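Local coordinates for protein ORF10 (Moritella marina, PDB 6RIW) that probably condenses acyl units on a carrier protein during polyunsaturated fatty acid synthesis, this chain being the ketosynthase-chain length factor didomain of a longer synthase, at residues P242-H247 with N253-F258; C330-T335 with N340-S345; M134-Q139 with D951-Q956; K127-L132 with E587-R592; N678-Q681 with A687-I690. All coordinates share one frame; numbering follows the deposited sequence.

Contact 1 (P242-H247 with N253-F258)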
# COMPACT_ATOMS: atom_id res chain seq x y z
N PRO A 242 -9.07 -22.69 -8.26
CA PRO A 242 -10.13 -23.70 -8.46
C PRO A 242 -9.59 -25.12 -8.45
O PRO A 242 -8.64 -25.45 -9.16
CB PRO A 242 -10.72 -23.33 -9.83
CG PRO A 242 -9.62 -22.63 -10.56
CD PRO A 242 -8.83 -21.89 -9.48
N ALA A 243 -10.22 -25.98 -7.64
CA ALA A 243 -9.77 -27.36 -7.55
C ALA A 243 -9.96 -28.09 -8.88
O ALA A 243 -9.13 -28.93 -9.23
CB ALA A 243 -10.51 -28.09 -6.42
N ASN A 244 -11.01 -27.75 -9.64
CA ASN A 244 -11.22 -28.35 -10.95
C ASN A 244 -10.53 -27.58 -12.08
O ASN A 244 -10.79 -27.84 -13.26
CB ASN A 244 -12.72 -28.49 -11.23
CG ASN A 244 -13.41 -27.15 -11.44
OD1 ASN A 244 -12.80 -26.09 -11.24
ND2 ASN A 244 -14.67 -27.20 -11.85
N ASN A 245 -9.67 -26.62 -11.74
CA ASN A 245 -8.94 -25.80 -12.71
C ASN A 245 -9.86 -24.99 -13.63
O ASN A 245 -9.45 -24.56 -14.71
CB ASN A 245 -7.97 -26.65 -13.55
CG ASN A 245 -6.76 -25.87 -14.03
OD1 ASN A 245 -6.50 -25.79 -15.23
ND2 ASN A 245 -6.00 -25.29 -13.10
N VAL A 246 -11.10 -24.72 -13.19
CA VAL A 246 -12.04 -23.91 -13.96
C VAL A 246 -12.15 -22.53 -13.30
O VAL A 246 -12.72 -22.39 -12.21
CB VAL A 246 -13.42 -24.57 -14.08
CG1 VAL A 246 -14.39 -23.65 -14.79
CG2 VAL A 246 -13.31 -25.90 -14.82
N HIS A 247 -11.62 -21.52 -13.98
CA HIS A 247 -11.76 -20.11 -13.60
C HIS A 247 -12.67 -19.46 -14.64
O HIS A 247 -12.24 -19.16 -15.75
CB HIS A 247 -10.40 -19.41 -13.53
CG HIS A 247 -10.48 -17.92 -13.64
ND1 HIS A 247 -11.15 -17.14 -12.72
CD2 HIS A 247 -10.00 -17.07 -14.58
CE1 HIS A 247 -11.07 -15.87 -13.08
NE2 HIS A 247 -10.38 -15.80 -14.21
N ASN A 253 -19.76 -23.76 -13.00
CA ASN A 253 -18.68 -24.72 -12.76
C ASN A 253 -17.40 -24.09 -12.25
O ASN A 253 -16.45 -24.82 -11.92
CB ASN A 253 -18.37 -25.50 -14.06
CG ASN A 253 -19.60 -26.18 -14.64
OD1 ASN A 253 -20.07 -27.20 -14.12
ND2 ASN A 253 -20.13 -25.63 -15.74
N SER A 254 -17.34 -22.75 -12.18
CA SER A 254 -16.16 -22.07 -11.67
C SER A 254 -15.94 -22.42 -10.21
O SER A 254 -16.87 -22.39 -9.40
CB SER A 254 -16.33 -20.55 -11.81
OG SER A 254 -15.09 -19.87 -11.58
N GLN A 255 -14.69 -22.73 -9.85
CA GLN A 255 -14.39 -23.03 -8.46
C GLN A 255 -13.37 -22.08 -7.82
O GLN A 255 -12.91 -22.35 -6.71
CB GLN A 255 -13.94 -24.48 -8.32
CG GLN A 255 -15.08 -25.44 -8.56
CD GLN A 255 -14.72 -26.87 -8.24
OE1 GLN A 255 -13.54 -27.20 -8.06
NE2 GLN A 255 -15.73 -27.74 -8.19
N GLY A 256 -13.03 -20.98 -8.48
CA GLY A 256 -11.99 -20.12 -7.95
C GLY A 256 -11.55 -19.11 -8.99
O GLY A 256 -12.15 -18.97 -10.06
N LEU A 257 -10.47 -18.41 -8.64
CA LEU A 257 -9.91 -17.38 -9.51
C LEU A 257 -8.48 -17.75 -9.90
O LEU A 257 -7.83 -18.60 -9.28
CB LEU A 257 -9.92 -16.00 -8.81
CG LEU A 257 -9.18 -15.86 -7.46
CD1 LEU A 257 -7.66 -15.66 -7.60
CD2 LEU A 257 -9.77 -14.69 -6.68
N PHE A 258 -8.00 -17.09 -10.95
CA PHE A 258 -6.58 -16.95 -11.24
C PHE A 258 -6.20 -15.49 -11.04
O PHE A 258 -6.98 -14.59 -11.39
CB PHE A 258 -6.24 -17.35 -12.68
CG PHE A 258 -6.57 -18.78 -13.03
CD1 PHE A 258 -6.52 -19.79 -12.08
CD2 PHE A 258 -6.89 -19.11 -14.34
CE1 PHE A 258 -6.81 -21.12 -12.42
CE2 PHE A 258 -7.17 -20.44 -14.70
CZ PHE A 258 -7.14 -21.44 -13.75
O HOH W 1 -11.79 -24.94 -5.42
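Asn244 and Gln255 lay their side-chain amides against each other in the long loop between helix 228-237 and strand 259-270 of the ketosynthase, where Pro242-Asn245 forms a type I beta turn and Asn244 adds an Asx turn. The amide planes are 16° apart, which qualifies them as stacked. Among the polar contacts, Asn244 ND2 gives a straight bond of 3.0 Å to Asn253 O, lying in that carbonyl's plane, while Asn244 OD1 takes Val246 N at 2.9 Å from above the amide plane. A chi1 of 69°, with CG between the backbone N and the carbonyl carbon, lets one amide serve both. Gln255 OE1 receives Asn244 N weakly. An alanine in place of Asn244 is likely to deprive Asn253 O and Val246 N of their mates and bare one face of the Gln255 amide. Between backbones, Gln255 N donates to Val246 O at 3.1 Å, and a water links Ala243 N with Gln255 O. The apolar and aromatic group centres on Phe258. Pro242 CD reaches Phe258 CE1 at 3.6 Å, and the His247 and Phe258 planes meet obliquely at 46°. His247 NE2 is bonded to Lys363 O, whereas ND1 makes a weak bond of 3.4 Å with Gly256 O at the ring's edge. His247 CB sits over the middle of the Phe258 face, 3.6 Å from the ring centroid, as a CH-pi contact.

Contact 2 (C330-T335 with N340-S345); sequences CHATGT and NVELRS
The carboxylate of Glu342 turns the syn lone pairs of its two oxygens to successive backbone N-H groups, those of His331 and Ala332. OE2 accepts from His331 N at 2.9 Å and OE1 from Ala332 N at 2.8 Å, so the pair of bonds fixes the rotation of the group. The other flat group, the His331 imidazole, meets OE1 only obliquely; the nearer part of that side chain is CB, 3.5 Å from Glu342 OE1. Beside the other oxygen, Cys330 CB approaches OE2 to 3.2 Å. Glu342 reaches the loop because its chain is extended, with CG anti to the backbone N (chi1 176°) and chi2 at 171°. A buried carboxylate is thus satisfied by the main-chain N-H groups of His331 and Ala332; further on, Thr333 OG1 accepts Thr335 N in an ST turn. His331 also touches Cys196, and Thr333 touches His368, a grouping consistent with the Cys-His-His centre of beta-ketoacyl synthases. In the fold, the loop joins strand 327-329 to helix 336-350, and Glu342 reaches back from that helix while packing on Ser436 and Phe438 of strand 432-439; helix 304-318 lies against Val341, Arg344 and Ser345.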
# COMPACT_ATOMS: atom_id res chain seq x y z
N CYS A 330 -18.85 -6.17 -13.76
CA CYS A 330 -18.93 -6.69 -12.40
C CYS A 330 -17.57 -7.03 -11.84
O CYS A 330 -16.58 -7.18 -12.56
CB CYS A 330 -19.80 -7.95 -12.35
SG CYS A 330 -21.50 -7.59 -12.83
N HIS A 331 -17.54 -7.18 -10.51
CA HIS A 331 -16.32 -7.61 -9.84
C HIS A 331 -16.02 -9.08 -10.13
O HIS A 331 -14.84 -9.46 -10.22
CB HIS A 331 -16.47 -7.36 -8.34
CG HIS A 331 -15.39 -7.98 -7.52
ND1 HIS A 331 -14.10 -7.50 -7.52
CD2 HIS A 331 -15.41 -9.03 -6.67
CE1 HIS A 331 -13.36 -8.24 -6.71
NE2 HIS A 331 -14.13 -9.18 -6.18
N ALA A 332 -17.07 -9.90 -10.31
CA ALA A 332 -17.04 -11.35 -10.56
C ALA A 332 -15.67 -11.95 -10.88
O ALA A 332 -15.21 -11.89 -12.02
CB ALA A 332 -17.98 -11.69 -11.72
N THR A 333 -15.05 -12.59 -9.89
CA THR A 333 -13.72 -13.15 -10.05
C THR A 333 -13.73 -14.61 -10.46
O THR A 333 -12.67 -15.14 -10.81
CB THR A 333 -12.93 -13.07 -8.75
OG1 THR A 333 -13.58 -13.91 -7.79
CG2 THR A 333 -12.86 -11.64 -8.24
N GLY A 334 -14.87 -15.29 -10.39
CA GLY A 334 -14.92 -16.73 -10.55
C GLY A 334 -15.02 -17.50 -9.25
O GLY A 334 -15.31 -18.71 -9.28
N THR A 335 -14.80 -16.84 -8.11
CA THR A 335 -15.02 -17.49 -6.82
C THR A 335 -16.51 -17.66 -6.57
O THR A 335 -17.26 -16.69 -6.68
CB THR A 335 -14.38 -16.68 -5.69
OG1 THR A 335 -12.99 -16.47 -5.97
CG2 THR A 335 -14.51 -17.43 -4.36
N ASN A 340 -21.94 -15.27 -6.27
CA ASN A 340 -23.33 -15.33 -5.83
C ASN A 340 -23.71 -14.13 -4.97
O ASN A 340 -24.84 -13.63 -5.06
CB ASN A 340 -23.59 -16.63 -5.07
CG ASN A 340 -23.60 -17.85 -5.98
OD1 ASN A 340 -24.57 -18.10 -6.68
ND2 ASN A 340 -22.50 -18.61 -5.98
N VAL A 341 -22.80 -13.66 -4.11
CA VAL A 341 -23.10 -12.49 -3.29
C VAL A 341 -23.31 -11.26 -4.17
O VAL A 341 -24.24 -10.48 -3.95
CB VAL A 341 -22.02 -12.26 -2.23
CG1 VAL A 341 -22.22 -10.90 -1.55
CG2 VAL A 341 -22.06 -13.35 -1.17
N GLU A 342 -22.44 -11.05 -5.17
CA GLU A 342 -22.59 -9.89 -6.04
C GLU A 342 -23.90 -9.97 -6.83
O GLU A 342 -24.56 -8.95 -7.05
CB GLU A 342 -21.40 -9.76 -6.99
CG GLU A 342 -21.56 -8.59 -8.00
CD GLU A 342 -20.29 -8.28 -8.82
OE1 GLU A 342 -19.43 -9.19 -8.96
OE2 GLU A 342 -20.16 -7.13 -9.30
N LEU A 343 -24.28 -11.18 -7.27
CA LEU A 343 -25.55 -11.31 -7.99
C LEU A 343 -26.73 -11.02 -7.06
O LEU A 343 -27.73 -10.42 -7.49
CB LEU A 343 -25.68 -12.70 -8.60
CG LEU A 343 -24.85 -12.93 -9.87
CD1 LEU A 343 -24.72 -14.43 -10.20
CD2 LEU A 343 -25.44 -12.15 -11.03
N ARG A 344 -26.63 -11.41 -5.79
CA ARG A 344 -27.68 -11.09 -4.84
C ARG A 344 -27.78 -9.59 -4.61
O ARG A 344 -28.88 -9.02 -4.61
CB ARG A 344 -27.43 -11.82 -3.52
CG ARG A 344 -28.35 -11.39 -2.38
CD ARG A 344 -28.18 -12.26 -1.15
NE ARG A 344 -29.08 -11.88 -0.06
CZ ARG A 344 -28.88 -12.20 1.22
NH1 ARG A 344 -27.82 -12.90 1.59
NH2 ARG A 344 -29.75 -11.81 2.15
N SER A 345 -26.62 -8.93 -4.42
CA SER A 345 -26.59 -7.49 -4.22
C SER A 345 -27.24 -6.76 -5.38
O SER A 345 -28.04 -5.83 -5.18
CB SER A 345 -25.14 -7.02 -4.06
OG SER A 345 -24.59 -7.55 -2.88

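Contact 3 (M134-Q139 with D951-Q956); sequences MPLYHQ and DNLKPQ
Leu953 carries most of this contact, its side chain entering the surface offered by Pro135 and Leu136 on helix 129-148. Its two methyl branches divide around one partner. CD1 lies 3.9 Å from Leu136 CD2, and Leu953 CD2 lies 4.0 Å from that same Leu136 methyl, so that the methyl faces the fork of Leu953. Leu953 CD2 further meets Leu136 CG at 3.9 Å, and the two leucine side chains cross at a slant. The torsions of Leu953 account for this reach: CG is anti to the carbonyl carbon (chi1 -59°), and CD1 continues anti to CA (chi2 -178°), which makes it the outstretched end. Pro135 adds a looser flank, its ring carbon CB standing 4.1 Å from Leu953 CD1. As a proline it has no N-H to give, which agrees with the kink of the helix here. All three residues are buried, and the interaction between them is purely apolar. Helices 513-519 and 699-706 complete the pocket, with Val515 and Thr703 on Leu136, and Leu519 and Thr703 on Leu953. Next to the leucine, Asn952 ND2 bonds to Lys162 O and Asn952 OD1 to Thr164 N, fixing the incoming segment. The geometry is that of a C-terminal loop, following helix 929-934, packed by one leucine into a groove formed by helices of both the ketosynthase and the chain length factor.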
# COMPACT_ATOMS: atom_id res chain seq x y z
N MET A 134 16.96 -10.87 1.21
CA MET A 134 17.23 -12.30 1.34
C MET A 134 18.62 -12.63 1.89
O MET A 134 18.73 -13.58 2.68
CB MET A 134 17.05 -13.01 -0.02
CG MET A 134 15.64 -13.16 -0.53
SD MET A 134 14.39 -13.64 0.70
CE MET A 134 12.93 -12.93 -0.08
N PRO A 135 19.69 -11.93 1.50
CA PRO A 135 21.01 -12.33 2.01
C PRO A 135 21.14 -12.20 3.52
O PRO A 135 21.97 -12.89 4.10
CB PRO A 135 21.98 -11.38 1.29
CG PRO A 135 21.27 -10.99 0.06
CD PRO A 135 19.82 -10.86 0.49
N LEU A 136 20.36 -11.33 4.17
CA LEU A 136 20.35 -11.28 5.63
C LEU A 136 20.03 -12.66 6.21
O LEU A 136 20.80 -13.21 7.00
CB LEU A 136 19.33 -10.27 6.14
CG LEU A 136 19.53 -8.79 5.80
CD1 LEU A 136 18.23 -7.99 6.05
CD2 LEU A 136 20.68 -8.27 6.65
N TYR A 137 18.87 -13.21 5.85
CA TYR A 137 18.44 -14.47 6.45
C TYR A 137 19.32 -15.61 6.00
O TYR A 137 19.61 -16.53 6.78
CB TYR A 137 16.99 -14.79 6.08
CG TYR A 137 16.13 -13.56 5.90
CD1 TYR A 137 16.03 -12.62 6.93
CD2 TYR A 137 15.42 -13.36 4.70
CE1 TYR A 137 15.27 -11.47 6.77
CE2 TYR A 137 14.64 -12.23 4.53
CZ TYR A 137 14.56 -11.30 5.57
OH TYR A 137 13.80 -10.16 5.41
N HIS A 138 19.73 -15.60 4.73
CA HIS A 138 20.39 -16.78 4.18
C HIS A 138 21.86 -16.85 4.56
O HIS A 138 22.40 -17.96 4.69
CB HIS A 138 20.16 -16.82 2.65
CG HIS A 138 18.72 -17.03 2.29
ND1 HIS A 138 18.16 -16.60 1.10
CD2 HIS A 138 17.71 -17.61 2.99
CE1 HIS A 138 16.88 -16.92 1.08
NE2 HIS A 138 16.58 -17.54 2.22
N GLN A 139 22.50 -15.72 4.84
CA GLN A 139 23.83 -15.81 5.44
C GLN A 139 23.76 -16.47 6.80
O GLN A 139 24.62 -17.29 7.16
CB GLN A 139 24.48 -14.42 5.56
CG GLN A 139 25.94 -14.48 6.12
CD GLN A 139 26.93 -15.07 5.12
OE1 GLN A 139 27.89 -15.76 5.49
NE2 GLN A 139 26.69 -14.81 3.84
N ASP A 951 26.58 -8.49 -1.47
CA ASP A 951 26.91 -7.18 -2.04
C ASP A 951 25.79 -6.16 -1.86
O ASP A 951 26.06 -4.97 -1.65
CB ASP A 951 27.20 -7.29 -3.55
CG ASP A 951 28.16 -8.41 -3.89
OD1 ASP A 951 27.75 -9.59 -3.83
OD2 ASP A 951 29.33 -8.10 -4.22
N ASN A 952 24.53 -6.59 -1.99
CA ASN A 952 23.42 -5.63 -1.92
C ASN A 952 23.20 -5.06 -0.52
O ASN A 952 22.49 -4.06 -0.39
CB ASN A 952 22.13 -6.30 -2.40
CG ASN A 952 22.01 -6.32 -3.90
OD1 ASN A 952 22.49 -5.41 -4.58
ND2 ASN A 952 21.38 -7.34 -4.44
N LEU A 953 23.79 -5.67 0.51
CA LEU A 953 23.64 -5.17 1.87
C LEU A 953 24.59 -4.02 2.19
O LEU A 953 24.31 -3.24 3.11
CB LEU A 953 23.91 -6.30 2.87
CG LEU A 953 23.03 -7.55 2.80
CD1 LEU A 953 23.42 -8.56 3.91
CD2 LEU A 953 21.56 -7.17 2.90
N LYS A 954 25.70 -3.91 1.48
CA LYS A 954 26.64 -2.83 1.76
C LYS A 954 25.95 -1.48 1.56
O LYS A 954 25.31 -1.27 0.52
CB LYS A 954 27.84 -2.95 0.82
CG LYS A 954 28.81 -1.79 0.92
CD LYS A 954 29.96 -1.98 -0.09
CE LYS A 954 31.17 -1.13 0.25
NZ LYS A 954 31.10 0.20 -0.40
N PRO A 955 26.04 -0.56 2.53
CA PRO A 955 25.43 0.77 2.36
C PRO A 955 25.77 1.42 1.02
O PRO A 955 26.95 1.62 0.68
CB PRO A 955 25.99 1.57 3.54
CG PRO A 955 26.24 0.51 4.62
CD PRO A 955 26.66 -0.74 3.86
N GLN A 956 24.73 1.73 0.23
CA GLN A 956 24.91 2.09 -1.17
C GLN A 956 25.30 3.54 -1.40
O GLN A 956 25.69 3.88 -2.53
CB GLN A 956 23.63 1.76 -1.96
CG GLN A 956 23.44 0.26 -2.10
CD GLN A 956 22.17 -0.11 -2.86
OE1 GLN A 956 21.58 0.71 -3.56
NE2 GLN A 956 21.77 -1.37 -2.74

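Contact 4 (K127-L132 with E587-R592); sequences KSSNQL and ELHQYR
Ser129 OG points into the edge of the His589 imidazole, lying near the ring plane 2.7 Å from NE2 in a short hydrogen bond whose donor may be either atom. Asn130 OD1 comes to the same ring edge, 3.2 Å from His589 CD2, but its amide stands almost perpendicular to the imidazole, with the planes 89° apart. The ring is therefore met in its plane by two oxygens from consecutive residues. Ser129 can do this because chi1 of 72° tucks OG between its backbone N and carbonyl carbon, where OG also bonds to Thr126 N. At its other nitrogen, ND1, the histidine is bonded to Leu586 O, so both ring nitrogens have partners and the ring's rotation is fixed. The helices involved, 129-148 and 589-595, belong to the ketosynthase and the chain length factor respectively; their meeting is part of the interface that in related ketosynthases forms between two subunits of a dimer. An alanine at His589 would probably leave Ser129 OG without its partner across the interface and open a gap beside Asn130. Further along, Arg592 runs extended from CG to NE and crosses Asn130 at about a right angle. Asn130 ND2 packs 3.6 Å from Arg592 CD, and the amide and guanidinium planes are 64° apart. The polar ends converge instead on Asp227, whose OD2 accepts a hydrogen bond from Asn130 ND2 and forms a salt bridge with Arg592 NH1, while Arg592 NE is bonded to Asn596 OD1.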
# COMPACT_ATOMS: atom_id res chain seq x y z
N LYS A 127 9.83 -8.58 -7.10
CA LYS A 127 10.95 -9.41 -7.52
C LYS A 127 12.28 -8.73 -7.22
O LYS A 127 13.26 -9.42 -6.88
CB LYS A 127 10.82 -9.75 -9.01
CG LYS A 127 9.53 -10.52 -9.35
CD LYS A 127 9.55 -10.99 -10.83
CE LYS A 127 9.49 -9.78 -11.78
NZ LYS A 127 8.19 -8.99 -11.70
N SER A 128 12.31 -7.39 -7.23
CA SER A 128 13.54 -6.67 -6.94
C SER A 128 13.75 -6.45 -5.44
O SER A 128 14.90 -6.51 -4.98
CB SER A 128 13.53 -5.31 -7.65
OG SER A 128 13.45 -5.49 -9.06
N SER A 129 12.70 -6.15 -4.68
CA SER A 129 12.93 -5.89 -3.25
C SER A 129 13.51 -7.12 -2.54
O SER A 129 14.32 -6.97 -1.61
CB SER A 129 11.64 -5.40 -2.58
OG SER A 129 10.66 -6.42 -2.43
N ASN A 130 13.14 -8.33 -2.99
CA ASN A 130 13.72 -9.56 -2.45
C ASN A 130 15.24 -9.52 -2.45
O ASN A 130 15.88 -9.99 -1.51
CB ASN A 130 13.27 -10.78 -3.28
CG ASN A 130 11.82 -11.16 -3.08
OD1 ASN A 130 11.18 -10.79 -2.10
ND2 ASN A 130 11.30 -11.93 -4.04
N GLN A 131 15.83 -8.97 -3.52
CA GLN A 131 17.29 -9.01 -3.65
C GLN A 131 17.98 -8.24 -2.54
O GLN A 131 19.13 -8.53 -2.20
CB GLN A 131 17.73 -8.44 -5.01
CG GLN A 131 17.27 -9.22 -6.23
CD GLN A 131 18.26 -10.32 -6.62
OE1 GLN A 131 19.28 -10.51 -5.96
NE2 GLN A 131 17.95 -11.04 -7.70
N LEU A 132 17.30 -7.26 -1.95
CA LEU A 132 17.90 -6.42 -0.92
C LEU A 132 17.87 -7.04 0.47
O LEU A 132 18.59 -6.56 1.34
CB LEU A 132 17.19 -5.05 -0.88
CG LEU A 132 17.33 -4.21 -2.16
CD1 LEU A 132 16.30 -3.08 -2.19
CD2 LEU A 132 18.71 -3.63 -2.26
N GLU A 587 9.67 -6.97 6.95
CA GLU A 587 9.83 -8.34 7.43
C GLU A 587 9.04 -9.35 6.61
O GLU A 587 9.26 -10.56 6.76
CB GLU A 587 9.46 -8.45 8.92
CG GLU A 587 10.41 -7.68 9.83
CD GLU A 587 10.14 -7.91 11.32
OE1 GLU A 587 9.06 -8.44 11.67
OE2 GLU A 587 11.00 -7.54 12.14
N LEU A 588 8.15 -8.90 5.73
CA LEU A 588 7.46 -9.84 4.85
C LEU A 588 8.40 -10.62 3.94
O LEU A 588 8.00 -11.68 3.42
CB LEU A 588 6.42 -9.09 4.00
CG LEU A 588 5.19 -8.53 4.74
CD1 LEU A 588 4.27 -7.84 3.74
CD2 LEU A 588 4.46 -9.62 5.49
N HIS A 589 9.62 -10.12 3.71
CA HIS A 589 10.60 -10.86 2.92
C HIS A 589 11.04 -12.14 3.61
O HIS A 589 11.58 -13.04 2.95
CB HIS A 589 11.81 -9.97 2.60
CG HIS A 589 11.45 -8.81 1.73
ND1 HIS A 589 11.18 -7.55 2.24
CD2 HIS A 589 11.29 -8.71 0.38
CE1 HIS A 589 10.86 -6.73 1.24
NE2 HIS A 589 10.94 -7.41 0.11
N GLN A 590 10.80 -12.25 4.92
CA GLN A 590 11.18 -13.47 5.62
C GLN A 590 10.36 -14.67 5.15
O GLN A 590 10.82 -15.80 5.28
CB GLN A 590 11.03 -13.27 7.13
CG GLN A 590 12.02 -12.26 7.68
CD GLN A 590 11.70 -11.84 9.10
OE1 GLN A 590 10.96 -12.53 9.80
NE2 GLN A 590 12.27 -10.72 9.55
N TYR A 591 9.15 -14.44 4.62
CA TYR A 591 8.33 -15.57 4.20
C TYR A 591 8.94 -16.31 3.02
O TYR A 591 9.10 -17.54 3.05
CB TYR A 591 6.91 -15.10 3.88
CG TYR A 591 6.09 -16.25 3.38
CD1 TYR A 591 5.80 -17.32 4.22
CD2 TYR A 591 5.66 -16.31 2.06
CE1 TYR A 591 5.09 -18.42 3.76
CE2 TYR A 591 4.94 -17.39 1.59
CZ TYR A 591 4.66 -18.44 2.45
OH TYR A 591 3.95 -19.52 1.98
N ARG A 592 9.29 -15.59 1.95
CA ARG A 592 10.04 -16.25 0.88
C ARG A 592 11.43 -16.67 1.36
O ARG A 592 11.98 -17.67 0.89
CB ARG A 592 10.15 -15.35 -0.36
CG ARG A 592 10.86 -16.07 -1.52
CD ARG A 592 10.80 -15.33 -2.84
NE ARG A 592 11.58 -16.08 -3.83
CZ ARG A 592 11.42 -16.00 -5.15
NH1 ARG A 592 10.51 -15.20 -5.66
NH2 ARG A 592 12.18 -16.74 -5.96

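Contact 5 (N678-Q681 with A687-I690)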
# COMPACT_ATOMS: atom_id res chain seq x y z
N ASN A 678 -10.19 16.51 2.34
CA ASN A 678 -10.93 16.39 1.10
C ASN A 678 -12.16 15.52 1.28
O ASN A 678 -13.21 15.78 0.67
CB ASN A 678 -10.03 15.84 0.01
CG ASN A 678 -10.28 16.48 -1.30
OD1 ASN A 678 -9.77 17.57 -1.59
ND2 ASN A 678 -11.09 15.81 -2.12
N LEU A 679 -12.06 14.48 2.12
CA LEU A 679 -13.22 13.61 2.35
C LEU A 679 -14.38 14.38 2.98
O LEU A 679 -15.55 14.16 2.65
CB LEU A 679 -12.82 12.41 3.22
CG LEU A 679 -11.97 11.33 2.52
CD1 LEU A 679 -11.61 10.23 3.52
CD2 LEU A 679 -12.69 10.71 1.32
N PHE A 680 -14.07 15.29 3.90
CA PHE A 680 -15.14 16.08 4.51
C PHE A 680 -15.74 17.05 3.50
O PHE A 680 -16.94 17.35 3.57
CB PHE A 680 -14.61 16.82 5.73
CG PHE A 680 -14.31 15.93 6.91
CD1 PHE A 680 -15.25 15.05 7.39
CD2 PHE A 680 -13.07 15.99 7.54
CE1 PHE A 680 -14.98 14.23 8.49
CE2 PHE A 680 -12.78 15.18 8.63
CZ PHE A 680 -13.74 14.30 9.11
N GLN A 681 -14.95 17.53 2.53
CA GLN A 681 -15.50 18.43 1.53
C GLN A 681 -16.41 17.73 0.54
O GLN A 681 -17.31 18.37 -0.03
CB GLN A 681 -14.37 19.11 0.75
CG GLN A 681 -13.56 20.12 1.54
CD GLN A 681 -12.51 20.76 0.68
OE1 GLN A 681 -11.40 20.26 0.58
NE2 GLN A 681 -12.86 21.86 0.02
N ALA A 687 -16.48 11.35 10.58
CA ALA A 687 -15.17 11.46 11.23
C ALA A 687 -14.19 10.64 10.41
O ALA A 687 -14.59 9.78 9.62
CB ALA A 687 -15.18 10.97 12.68
N VAL A 688 -12.90 10.89 10.63
CA VAL A 688 -11.85 10.13 9.98
C VAL A 688 -10.83 9.72 11.03
O VAL A 688 -10.36 10.57 11.81
CB VAL A 688 -11.16 10.93 8.85
CG1 VAL A 688 -9.97 10.14 8.28
CG2 VAL A 688 -12.15 11.30 7.75
N ILE A 689 -10.55 8.43 11.11
CA ILE A 689 -9.45 7.93 11.93
C ILE A 689 -8.23 7.93 11.03
O ILE A 689 -8.25 7.34 9.95
CB ILE A 689 -9.73 6.51 12.44
CG1 ILE A 689 -11.00 6.48 13.28
CG2 ILE A 689 -8.54 5.99 13.22
CD1 ILE A 689 -11.31 5.12 13.89
N ILE A 690 -7.16 8.60 11.46
CA ILE A 690 -5.88 8.50 10.75
C ILE A 690 -4.93 7.73 11.66
O ILE A 690 -4.55 8.23 12.72
CB ILE A 690 -5.29 9.86 10.38
CG1 ILE A 690 -6.30 10.66 9.55
CG2 ILE A 690 -3.97 9.62 9.59
CD1 ILE A 690 -5.82 12.06 9.17
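Two residues before Phe680, whose ring meets Ala687 with its edge and Val688 obliquely, Asn678 OD1 is gripped by both Lys214 NZ and Thr212 OG1, which tie this end of the helix to the ketosynthase half. Phe680 O is bonded to Lys464 NZ. Helix 668-682 and strand 687-694 belong to the thiolase fold of the chain length factor: strands 659-663 and 687-694 both run parallel to strand 576-581, and the helix makes the beta-alpha-beta crossover between them. Across the contact the chemistry is wholly apolar. Phe680 takes a torsion with CG anti to the carbonyl carbon (chi1 -70°), which sends the ring toward the strand. Its rim atom CZ lies 3.8 Å from Ala687 CA, and CE1 is 3.9 Å from Ala687 N, which sits in the plane of the ring, so the ring approaches the backbone edge-on. The methyl of Ala687 points away from the helix, and it is the main chain there that receives the phenyl rim. Val688, by contrast, points its side chain at the helix. It also packs on Ala577 and Leu579 of strand 576-581 and on Ala676 one turn back on the helix. Leu679 CD1 adds a looser touch at 4.4 Å from Val688 CG2. That CG2 methyl, set beside the backbone N of Val688, meets the Phe680 ring obliquely, 3.7 Å from CZ.

Contacts 2 to 5 are buried, whereas contact 1 is only partly so and covers the largest area with a mixed set of amide, backbone and aromatic interactions. Contacts 1 and 2 adjoin within the ketosynthase, where Ser254 OG bonds to Gly334 O, but contact 2 rests on a single carboxylate. Contacts 3 and 4 share helix 129-148 and lie about 11 Å apart between centres: contact 4 joins the two ketosynthase-like halves through polar side chains, whereas contact 3 meets a C-terminal loop through apolar side chains. Contact 5, also apolar, stands about 20 Å or more between nearest atoms from each of the others, inside the chain length factor.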